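Local coordinates for alpha-L-rhamnosidase (Aspergillus terreus, PDB 6GSZ), which probably hydrolyses terminal non-reducing alpha-L-rhamnose residues in alpha-L-rhamnosides, at residues V7-H12 / A78-R83; V25-D30 / Y41-K46; R786-E791 / F805-G810. One frame throughout, in Å; residues are numbered along the deposited sequence. Where two conformers were deposited one is given.

Contact 1 of 3, residues V7-H12 / A78-R83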
loop_
_atom_site.group_PDB
_atom_site.type_symbol
_atom_site.label_atom_id
_atom_site.label_comp_id
_atom_site.label_asym_id
_atom_site.label_seq_id
_atom_site.Cartn_x
_atom_site.Cartn_y
_atom_site.Cartn_z
ATOM N N VAL A 7 -16.257 -13.244 6.827
ATOM C CA VAL A 7 -17.238 -12.857 5.838
ATOM C C VAL A 7 -16.985 -11.384 5.545
ATOM O O VAL A 7 -16.963 -10.564 6.502
ATOM C CB VAL A 7 -18.686 -13.084 6.307
ATOM C CG1 VAL A 7 -19.653 -12.577 5.270
ATOM C CG2 VAL A 7 -18.936 -14.565 6.559
ATOM N N ALA A 8 -16.761 -11.050 4.260
ATOM C CA ALA A 8 -16.401 -9.716 3.901
ATOM C C ALA A 8 -17.138 -9.252 2.642
ATOM O O ALA A 8 -17.533 -10.057 1.771
ATOM C CB ALA A 8 -14.924 -9.616 3.739
ATOM N N PHE A 9 -17.299 -7.930 2.527
ATOM C CA PHE A 9 -17.994 -7.293 1.447
ATOM C C PHE A 9 -17.007 -6.552 0.545
ATOM O O PHE A 9 -16.158 -5.779 1.040
ATOM C CB PHE A 9 -19.021 -6.342 2.037
ATOM C CG PHE A 9 -19.985 -7.058 2.941
ATOM C CD1 PHE A 9 -21.026 -7.815 2.421
ATOM C CD2 PHE A 9 -19.754 -7.108 4.305
ATOM C CE1 PHE A 9 -21.834 -8.569 3.250
ATOM C CE2 PHE A 9 -20.592 -7.830 5.137
ATOM C CZ PHE A 9 -21.624 -8.582 4.614
ATOM N N GLU A 10 -17.119 -6.767 -0.780
ATOM C CA GLU A 10 -16.132 -6.233 -1.730
ATOM C C GLU A 10 -14.743 -6.579 -1.193
ATOM O O GLU A 10 -14.468 -7.727 -0.845
ATOM C CB GLU A 10 -16.403 -4.748 -2.018
ATOM C CG GLU A 10 -17.772 -4.536 -2.657
ATOM C CD GLU A 10 -17.894 -4.950 -4.122
ATOM O OE1 GLU A 10 -16.947 -4.620 -4.874
ATOM O OE2 GLU A 10 -18.936 -5.560 -4.491
ATOM N N HIS A 11 -13.855 -5.571 -1.132
ATOM C CA HIS A 11 -12.520 -5.707 -0.595
ATOM C C HIS A 11 -12.366 -4.946 0.732
ATOM O O HIS A 11 -11.229 -4.764 1.230
ATOM C CB HIS A 11 -11.456 -5.299 -1.604
ATOM C CG HIS A 11 -11.507 -6.162 -2.821
ATOM N ND1 HIS A 11 -11.036 -7.478 -2.854
ATOM C CD2 HIS A 11 -12.063 -5.913 -4.017
ATOM C CE1 HIS A 11 -11.285 -7.961 -4.055
ATOM N NE2 HIS A 11 -11.940 -7.060 -4.772
ATOM N N HIS A 12 -13.502 -4.671 1.363
ATOM C CA HIS A 12 -13.494 -3.967 2.646
ATOM C C HIS A 12 -13.163 -4.927 3.790
ATOM O O HIS A 12 -13.671 -6.060 3.820
ATOM C CB HIS A 12 -14.873 -3.392 2.925
ATOM C CG HIS A 12 -15.439 -2.493 1.868
ATOM N ND1 HIS A 12 -14.932 -1.217 1.625
ATOM C CD2 HIS A 12 -16.515 -2.615 1.070
ATOM C CE1 HIS A 12 -15.677 -0.660 0.670
ATOM N NE2 HIS A 12 -16.640 -1.516 0.292
ATOM N N ALA A 78 -27.602 -4.040 7.358
ATOM C CA ALA A 78 -28.009 -5.455 7.377
ATOM C C ALA A 78 -27.006 -6.262 8.201
ATOM O O ALA A 78 -25.776 -5.969 8.215
ATOM C CB ALA A 78 -28.115 -6.000 5.979
ATOM N N THR A 79 -27.516 -7.347 8.805
ATOM C CA THR A 79 -26.668 -8.290 9.512
ATOM C C THR A 79 -26.662 -9.582 8.699
ATOM O O THR A 79 -27.711 -10.033 8.318
ATOM C CB THR A 79 -27.158 -8.513 10.951
ATOM O OG1 THR A 79 -27.146 -7.236 11.588
ATOM C CG2 THR A 79 -26.302 -9.475 11.730
ATOM N N VAL A 80 -25.463 -10.128 8.463
ATOM C CA VAL A 80 -25.285 -11.211 7.503
ATOM C C VAL A 80 -24.575 -12.370 8.161
ATOM O O VAL A 80 -23.601 -12.178 8.887
ATOM C CB VAL A 80 -24.495 -10.698 6.287
ATOM C CG1 VAL A 80 -24.151 -11.856 5.361
ATOM C CG2 VAL A 80 -25.313 -9.656 5.531
ATOM N N ARG A 81 -25.057 -13.598 7.859
ATOM C CA ARG A 81 -24.298 -14.809 8.160
ATOM C C ARG A 81 -24.297 -15.677 6.898
ATOM O O ARG A 81 -25.185 -15.538 6.075
ATOM C CB ARG A 81 -24.903 -15.590 9.328
ATOM C CG ARG A 81 -24.949 -14.837 10.647
ATOM C CD ARG A 81 -25.315 -15.771 11.796
ATOM N NE ARG A 81 -26.663 -16.276 11.659
ATOM C CZ ARG A 81 -27.125 -17.360 12.318
ATOM N NH1 ARG A 81 -26.336 -18.005 13.169
ATOM N NH2 ARG A 81 -28.357 -17.804 12.092
ATOM N N VAL A 82 -23.281 -16.537 6.786
ATOM C CA VAL A 82 -23.145 -17.461 5.679
ATOM C C VAL A 82 -22.891 -18.850 6.227
ATOM O O VAL A 82 -22.209 -19.021 7.212
ATOM C CB VAL A 82 -21.999 -17.025 4.745
ATOM C CG1 VAL A 82 -21.829 -17.982 3.569
ATOM C CG2 VAL A 82 -22.199 -15.583 4.286
ATOM N N ARG A 83 -23.353 -19.861 5.488
ATOM C CA ARG A 83 -22.871 -21.230 5.702
ATOM C C ARG A 83 -22.718 -21.889 4.337
ATOM O O ARG A 83 -23.373 -21.546 3.397
ATOM C CB ARG A 83 -23.756 -22.033 6.658
ATOM C CG ARG A 83 -25.177 -22.228 6.188
ATOM C CD ARG A 83 -25.934 -23.083 7.209
ATOM N NE ARG A 83 -27.287 -23.313 6.769
ATOM C CZ ARG A 83 -28.129 -24.155 7.356
ATOM N NH1 ARG A 83 -27.751 -24.850 8.426
ATOM N NH2 ARG A 83 -29.338 -24.294 6.847
#
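Val-7 and Val-82 mark the nearest approach of the two backbones, with their CA atoms 7.5 Å apart, and no hydrogen bond links the segments. This is packing between two sheet layers, carried by four buried apolar side chains. Val-7 and Val-82 point toward each other and meet at a slant. CG2 of Val-82 sits against both branches of Val-7, 4.1 Å from CG1 and also 4.1 Å from CG2. With Val-82 CG1 anti to the backbone N (chi1 180°), CG2 lies opposite the carbonyl carbon, and this branch meets Val-7. The second pair is Phe-9 and Val-80, which come from opposite directions. The CB bond of Phe-9 does not aim at the 78-83 segment, but the ring reaches over to it. Its far corner does the touching: Phe-9 CZ is 3.9 Å from Val-80 CB and 4.0 Å from Val-80 CG2. Val-80 CB lies near the ring plane, so the ring is met at its edge.

After Phe-9 the chain leaves the contact in a type II' turn, closed by a 2.9 Å bond from His-12 N to Phe-9 O. Ala-8, Glu-10, His-11 and His-12 line a pocket holding 2-(2-methoxyethoxy)ethanol. Glu-10 OE1 forms salt bridges with Arg-24 and Arg-492.

Both segments belong to the N-terminal immunoglobulin-like domain. Strand 3-9 pairs with strand 25-30 in one sheet. Strand 78-86 lies between strands 99-103 and 38-46 in the other. Val-99 and Val-101 of strand 99-103 also pack on Phe-9, while Val-25 touches Val-7 and Phe-9, and Trp-27 touches Val-82.

Contact 2 of 3, residues V25-D30 / Y41-K46. With CA (calcium ion), chain T.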
loop_
_atom_site.group_PDB
_atom_site.type_symbol
_atom_site.label_atom_id
_atom_site.label_comp_id
_atom_site.label_asym_id
_atom_site.label_seq_id
_atom_site.Cartn_x
_atom_site.Cartn_y
_atom_site.Cartn_z
ATOM N N VAL A 25 -20.089 -10.601 -1.784
ATOM C CA VAL A 25 -19.826 -11.283 -0.540
ATOM C C VAL A 25 -18.753 -12.341 -0.781
ATOM O O VAL A 25 -18.790 -13.062 -1.774
ATOM C CB VAL A 25 -21.113 -11.911 0.043
ATOM C CG1 VAL A 25 -20.869 -12.441 1.442
ATOM C CG2 VAL A 25 -22.273 -10.916 -0.001
ATOM N N SER A 26 -17.863 -12.498 0.180
ATOM C CA SER A 26 -16.814 -13.524 0.174
ATOM C C SER A 26 -16.690 -14.151 1.561
ATOM O O SER A 26 -16.915 -13.477 2.556
ATOM C CB SER A 26 -15.462 -12.958 -0.205
ATOM O OG SER A 26 -15.486 -12.276 -1.440
ATOM N N TRP A 27 -16.324 -15.425 1.617
ATOM C CA TRP A 27 -16.027 -16.035 2.891
ATOM C C TRP A 27 -14.755 -16.844 2.774
ATOM O O TRP A 27 -14.597 -17.622 1.830
ATOM C CB TRP A 27 -17.208 -16.874 3.399
ATOM C CG TRP A 27 -17.835 -17.776 2.372
ATOM C CD1 TRP A 27 -17.650 -19.122 2.187
ATOM C CD2 TRP A 27 -18.885 -17.393 1.482
ATOM N NE1 TRP A 27 -18.478 -19.551 1.195
ATOM C CE2 TRP A 27 -19.256 -18.541 0.748
ATOM C CE3 TRP A 27 -19.546 -16.175 1.237
ATOM C CZ2 TRP A 27 -20.245 -18.494 -0.214
ATOM C CZ3 TRP A 27 -20.533 -16.128 0.283
ATOM C CH2 TRP A 27 -20.879 -17.286 -0.441
ATOM N N ARG A 28 -13.920 -16.759 3.784
ATOM C CA ARG A 28 -12.728 -17.564 3.891
ATOM C C ARG A 28 -12.989 -18.755 4.826
ATOM O O ARG A 28 -13.741 -18.647 5.776
ATOM C CB ARG A 28 -11.654 -16.597 4.377
ATOM C CG ARG A 28 -10.235 -17.108 4.274
ATOM C CD ARG A 28 -9.349 -15.923 4.606
ATOM N NE ARG A 28 -8.960 -15.185 3.410
ATOM C CZ ARG A 28 -8.462 -13.964 3.392
ATOM N NH1 ARG A 28 -7.702 -13.606 2.369
ATOM N NH2 ARG A 28 -8.732 -13.115 4.370
ATOM N N PHE A 29 -12.337 -19.881 4.543
ATOM C CA PHE A 29 -12.487 -21.098 5.295
ATOM C C PHE A 29 -11.301 -21.325 6.223
ATOM O O PHE A 29 -10.154 -20.891 5.941
ATOM C CB PHE A 29 -12.573 -22.277 4.332
ATOM C CG PHE A 29 -13.743 -22.248 3.388
ATOM C CD1 PHE A 29 -15.023 -22.591 3.811
ATOM C CD2 PHE A 29 -13.569 -21.841 2.075
ATOM C CE1 PHE A 29 -16.083 -22.607 2.921
ATOM C CE2 PHE A 29 -14.646 -21.796 1.209
ATOM C CZ PHE A 29 -15.893 -22.208 1.620
ATOM N N ASP A 30 -11.571 -22.055 7.305
ATOM C CA ASP A 30 -10.533 -22.571 8.214
ATOM C C ASP A 30 -10.826 -24.064 8.411
ATOM O O ASP A 30 -11.944 -24.467 8.523
ATOM C CB ASP A 30 -10.508 -21.769 9.519
ATOM C CG ASP A 30 -9.382 -22.059 10.493
ATOM O OD1 ASP A 30 -8.438 -22.838 10.174
ATOM O OD2 ASP A 30 -9.453 -21.479 11.576
ATOM N N TYR A 41 -24.235 -22.679 -0.973
ATOM C CA TYR A 41 -24.134 -21.795 0.190
ATOM C C TYR A 41 -25.518 -21.236 0.500
ATOM O O TYR A 41 -26.406 -21.184 -0.327
ATOM C CB TYR A 41 -23.103 -20.689 -0.024
ATOM C CG TYR A 41 -23.387 -19.739 -1.152
ATOM C CD1 TYR A 41 -24.248 -18.662 -0.976
ATOM C CD2 TYR A 41 -22.716 -19.830 -2.364
ATOM C CE1 TYR A 41 -24.472 -17.740 -1.986
ATOM C CE2 TYR A 41 -22.915 -18.904 -3.364
ATOM C CZ TYR A 41 -23.751 -17.816 -3.167
ATOM O OH TYR A 41 -23.937 -16.901 -4.194
ATOM N N GLU A 42 -25.621 -20.753 1.743
ATOM C CA GLU A 42 -26.762 -19.989 2.217
ATOM C C GLU A 42 -26.235 -18.681 2.815
ATOM O O GLU A 42 -25.296 -18.692 3.597
ATOM C CB GLU A 42 -27.587 -20.783 3.238
ATOM C CG GLU A 42 -28.417 -21.859 2.574
ATOM C CD GLU A 42 -29.257 -22.682 3.526
ATOM O OE1 GLU A 42 -29.076 -22.540 4.739
ATOM O OE2 GLU A 42 -30.035 -23.533 3.020
ATOM N N ILE A 43 -26.884 -17.594 2.419
ATOM C CA ILE A 43 -26.629 -16.262 3.008
ATOM C C ILE A 43 -27.916 -15.828 3.718
ATOM O O ILE A 43 -28.968 -15.729 3.099
ATOM C CB ILE A 43 -26.214 -15.226 1.956
ATOM C CG1 ILE A 43 -24.977 -15.654 1.185
ATOM C CG2 ILE A 43 -25.998 -13.881 2.655
ATOM C CD1 ILE A 43 -24.539 -14.732 0.052
ATOM N N GLU A 44 -27.783 -15.564 5.019
ATOM C CA GLU A 44 -28.855 -15.020 5.869
ATOM C C GLU A 44 -28.684 -13.502 5.926
ATOM O O GLU A 44 -27.612 -13.013 6.299
ATOM C CB GLU A 44 -28.764 -15.627 7.266
ATOM C CG GLU A 44 -29.865 -15.169 8.224
ATOM C CD GLU A 44 -29.522 -15.578 9.645
ATOM O OE1 GLU A 44 -30.128 -16.551 10.148
ATOM O OE2 GLU A 44 -28.572 -14.983 10.204
ATOM N N VAL A 45 -29.738 -12.793 5.549
ATOM C CA VAL A 45 -29.768 -11.349 5.637
ATOM C C VAL A 45 -30.892 -10.909 6.581
ATOM O O VAL A 45 -32.078 -11.166 6.314
ATOM C CB VAL A 45 -29.944 -10.724 4.245
ATOM C CG1 VAL A 45 -29.911 -9.196 4.321
ATOM C CG2 VAL A 45 -28.908 -11.268 3.269
ATOM N N LYS A 46 -30.501 -10.216 7.661
ATOM C CA LYS A 46 -31.468 -9.714 8.678
ATOM C C LYS A 46 -31.565 -8.188 8.592
ATOM O O LYS A 46 -30.526 -7.525 8.671
ATOM C CB LYS A 46 -31.061 -10.192 10.081
ATOM C CG LYS A 46 -31.936 -9.705 11.224
ATOM C CD LYS A 46 -33.323 -10.293 11.217
ATOM C CE LYS A 46 -34.147 -9.857 12.413
ATOM N NZ LYS A 46 -34.723 -8.509 12.206
HETATM CA CA CA T . -6.140 -23.249 10.121
HETATM O O HOH W 1 -6.209 -21.853 8.760
HETATM O O HOH W 2 -6.686 -25.217 9.136
HETATM O O HOH W 3 -3.881 -23.059 8.874
#
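Trp-27 drives the edge of its six-membered ring into the face of Tyr-41. The planes stand at 68° and the ring centroids are 4.8 Å apart, a T-shaped pair. CH2 of Trp-27 sits over the centre of the Tyr-41 ring, and CZ2 of Trp-27 comes within 3.5 Å of Tyr-41 CG. Both residues hold CG between the backbone N and the carbonyl carbon (chi1 46° for Trp-27, 62° for Tyr-41). The two side chains then cross at about a right angle, which brings the indole edge to the tyrosine face.

Ile-43 completes the packing with one methyl. Its CD1 lies 4.2 Å from Trp-27 CZ3 and 4.4 Å from Val-25 CB. The strand axes stay 10.5 Å apart, as expected for facing layers of a beta sandwich. The indole NE1, on the five-membered ring, is hydrogen-bonded to Gln-38 OE1.

Away from this packing, Asp-30 binds a calcium ion through OD1 alone, at 2.3 Å, and three waters are the other ligands found round the ion.

No hydrogen bond or ion pair crosses between the segments. The contact therefore rests on apolar packing and on indole C-H groups turned to the pi face of the tyrosine.

Contact 3 of 3, residues R786-E791 / F805-G810. With CA (calcium ion), chain M.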
loop_
_atom_site.group_PDB
_atom_site.type_symbol
_atom_site.label_atom_id
_atom_site.label_comp_id
_atom_site.label_asym_id
_atom_site.label_seq_id
_atom_site.Cartn_x
_atom_site.Cartn_y
_atom_site.Cartn_z
ATOM N N ARG A 786 -7.547 -19.798 -6.602
ATOM C CA ARG A 786 -8.394 -20.980 -6.426
ATOM C C ARG A 786 -7.675 -22.238 -6.929
ATOM O O ARG A 786 -8.034 -23.380 -6.537
ATOM C CB ARG A 786 -9.694 -20.802 -7.212
ATOM C CG ARG A 786 -10.798 -21.797 -6.885
ATOM C CD ARG A 786 -11.955 -21.639 -7.880
ATOM N NE ARG A 786 -11.544 -22.028 -9.241
ATOM C CZ ARG A 786 -11.720 -23.219 -9.811
ATOM N NH1 ARG A 786 -12.416 -24.155 -9.173
ATOM N NH2 ARG A 786 -11.135 -23.433 -10.981
ATOM N N ARG A 787 -6.666 -22.032 -7.787
ATOM C CA ARG A 787 -5.746 -23.089 -8.162
ATOM C C ARG A 787 -4.344 -22.569 -7.856
ATOM O O ARG A 787 -4.087 -21.354 -8.055
ATOM C CB ARG A 787 -5.827 -23.418 -9.663
ATOM C CG ARG A 787 -7.168 -23.963 -10.107
ATOM C CD ARG A 787 -7.230 -25.381 -9.558
ATOM N NE ARG A 787 -8.451 -26.117 -9.893
ATOM C CZ ARG A 787 -9.518 -26.178 -9.112
ATOM N NH1 ARG A 787 -9.537 -25.463 -7.996
ATOM N NH2 ARG A 787 -10.556 -26.923 -9.474
ATOM N N ILE A 788 -3.538 -23.381 -7.194
ATOM C CA ILE A 788 -2.272 -23.002 -6.635
ATOM C C ILE A 788 -1.158 -23.853 -7.246
ATOM O O ILE A 788 -1.319 -25.080 -7.361
ATOM C CB ILE A 788 -2.302 -23.151 -5.102
ATOM C CG1 ILE A 788 -3.526 -22.426 -4.543
ATOM C CG2 ILE A 788 -0.998 -22.681 -4.476
ATOM C CD1 ILE A 788 -3.715 -22.562 -3.054
ATOM N N ASN A 789 -0.023 -23.249 -7.599
ATOM C CA ASN A 789 1.186 -24.034 -7.979
ATOM C C ASN A 789 2.090 -24.055 -6.742
ATOM O O ASN A 789 2.263 -23.011 -6.081
ATOM C CB ASN A 789 1.806 -23.483 -9.279
ATOM C CG ASN A 789 2.819 -24.392 -9.960
ATOM O OD1 ASN A 789 2.460 -25.449 -10.518
ATOM N ND2 ASN A 789 4.088 -23.970 -9.993
ATOM N N ILE A 790 2.605 -25.241 -6.425
ATOM C CA ILE A 790 3.489 -25.451 -5.306
ATOM C C ILE A 790 4.765 -26.087 -5.839
ATOM O O ILE A 790 4.797 -27.328 -6.062
ATOM C CB ILE A 790 2.850 -26.271 -4.176
ATOM C CG1 ILE A 790 1.530 -25.624 -3.759
ATOM C CG2 ILE A 790 3.835 -26.374 -3.027
ATOM C CD1 ILE A 790 0.838 -26.268 -2.595
ATOM N N GLU A 791 5.759 -25.256 -6.133
ATOM C CA GLU A 791 6.950 -25.659 -6.893
ATOM C C GLU A 791 8.168 -25.062 -6.175
ATOM O O GLU A 791 8.744 -24.083 -6.624
ATOM C CB GLU A 791 6.800 -25.236 -8.372
ATOM C CG GLU A 791 7.930 -25.660 -9.315
ATOM C CD GLU A 791 7.695 -25.349 -10.797
ATOM O OE1 GLU A 791 6.618 -24.872 -11.161
ATOM O OE2 GLU A 791 8.589 -25.531 -11.622
ATOM N N PHE A 805 0.631 -18.101 3.064
ATOM C CA PHE A 805 -0.142 -17.122 2.335
ATOM C C PHE A 805 -1.624 -17.336 2.583
ATOM O O PHE A 805 -2.171 -18.402 2.249
ATOM C CB PHE A 805 0.162 -17.136 0.833
ATOM C CG PHE A 805 -0.651 -16.142 0.064
ATOM C CD1 PHE A 805 -0.554 -14.792 0.374
ATOM C CD2 PHE A 805 -1.538 -16.534 -0.907
ATOM C CE1 PHE A 805 -1.341 -13.870 -0.280
ATOM C CE2 PHE A 805 -2.327 -15.614 -1.562
ATOM C CZ PHE A 805 -2.253 -14.270 -1.212
ATOM N N LEU A 806 -2.271 -16.287 3.126
ATOM C CA LEU A 806 -3.705 -16.308 3.359
ATOM C C LEU A 806 -4.438 -15.914 2.085
ATOM O O LEU A 806 -4.642 -14.758 1.774
ATOM C CB LEU A 806 -4.039 -15.383 4.520
ATOM C CG LEU A 806 -5.462 -15.452 5.056
ATOM C CD1 LEU A 806 -5.779 -16.840 5.600
ATOM C CD2 LEU A 806 -5.620 -14.402 6.145
ATOM N N THR A 807 -4.760 -16.931 1.302
ATOM C CA THR A 807 -5.496 -16.797 0.077
ATOM C C THR A 807 -6.914 -16.329 0.378
ATOM O O THR A 807 -7.367 -16.428 1.536
ATOM C CB THR A 807 -5.600 -18.125 -0.705
ATOM O OG1 THR A 807 -6.613 -18.950 -0.132
ATOM C CG2 THR A 807 -4.303 -18.887 -0.841
ATOM N N PRO A 808 -7.668 -15.886 -0.655
ATOM C CA PRO A 808 -9.094 -15.643 -0.487
ATOM C C PRO A 808 -9.950 -16.822 0.018
ATOM O O PRO A 808 -11.110 -16.627 0.379
ATOM C CB PRO A 808 -9.503 -15.195 -1.903
ATOM C CG PRO A 808 -8.258 -14.621 -2.545
ATOM C CD PRO A 808 -7.199 -15.561 -2.015
ATOM N N TYR A 809 -9.367 -18.028 0.044
ATOM C CA TYR A 809 -10.024 -19.267 0.478
ATOM C C TYR A 809 -9.602 -19.719 1.881
ATOM O O TYR A 809 -10.268 -20.611 2.465
ATOM C CB TYR A 809 -9.747 -20.389 -0.521
ATOM C CG TYR A 809 -10.273 -20.030 -1.880
ATOM C CD1 TYR A 809 -11.576 -20.356 -2.233
ATOM C CD2 TYR A 809 -9.497 -19.342 -2.804
ATOM C CE1 TYR A 809 -12.119 -19.951 -3.440
ATOM C CE2 TYR A 809 -10.011 -18.934 -4.015
ATOM C CZ TYR A 809 -11.332 -19.234 -4.342
ATOM O OH TYR A 809 -11.892 -18.814 -5.515
ATOM N N GLY A 810 -8.485 -19.198 2.390
ATOM C CA GLY A 810 -7.867 -19.707 3.584
ATOM C C GLY A 810 -6.373 -19.926 3.392
ATOM O O GLY A 810 -5.780 -19.574 2.343
HETATM CA CA CA M . 7.408 -24.262 -13.321
HETATM O O HOH W 4 5.959 -22.126 -12.560
HETATM O O HOH W 5 4.789 -24.241 -13.079
HETATM O O HOH W 6 6.017 -26.490 -13.707
HETATM O O HOH W 7 8.703 -25.996 -14.202
HETATM O O HOH W 8 9.281 -23.807 -14.675
#
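Arg-786 lays the aliphatic start of its side chain against the end of the Tyr-809 ring, and this is the tight part of the contact. Arg-786 CB is 3.4 Å from Tyr-809 OH. The backbone joins in, with Arg-786 CA 3.6 Å from Tyr-809 CE2. The two side chains cross at a slant. Tyr-809 is buried, but Arg-786 is partly exposed and forms the solvent side. Its chain bends at chi3 (66°), and its end leads away from Tyr-809 to a salt bridge with Glu-782. The two guanidinium groups overlap in part: NH2 of Arg-786 lies over the centre of the Arg-787 group. Arg-787 NH1 donates to the backbone O of Arg-786.

Packing is slighter at Ile-788, where CD1 is 4.3 Å from Thr-807 CG2. Thr-807 is held by its own turn. Its OG1 accepts from Tyr-809 N at 2.9 Å, an ST turn, and donates to Gly-810 O at 2.7 Å. The second bond lies in the carbonyl plane, on a lone pair.

Glu-791, at the far end of 786-791, does not touch 805-810. It grips a calcium ion with OE1 and OE2, and five waters complete the ligands found. In one of two conformers, Asn-789 ND2 lies 2.9 Å from Glu-791 OE1, so that bond is doubtful.

The contact joins two sheets of the C-terminal domain. Strand 787-790 runs between strands 778-780 and 841-845. The type I turn from Thr-807 to Gly-810 connects the antiparallel strands 800-807 and 810-819. Tyr-809 also touches Ser-62 and Val-63 in a loop of the N-terminal domain.

How the contacts relate
From the N terminus, the chain leaves strand 3-9 and contact 1 closes a long loop on strand 78-86. Contact 2 is nested inside that loop and closes a much shorter one between strands 25-30 and 38-46. Their centres are about 6 Å apart, and both join the same two sheets of the immunoglobulin-like domain. Contact 3 follows in series, far along the chain, and closes a short loop in the C-terminal domain. Its centre is about 20 Å from that of contact 2, yet the two touch. Phe-29 N probably donates to Tyr-809 O. A bond from Arg-28 NH1 to Thr-807 O rests on one of two conformers and is doubtful. Strand 25-30 thus ties the first domain to the last.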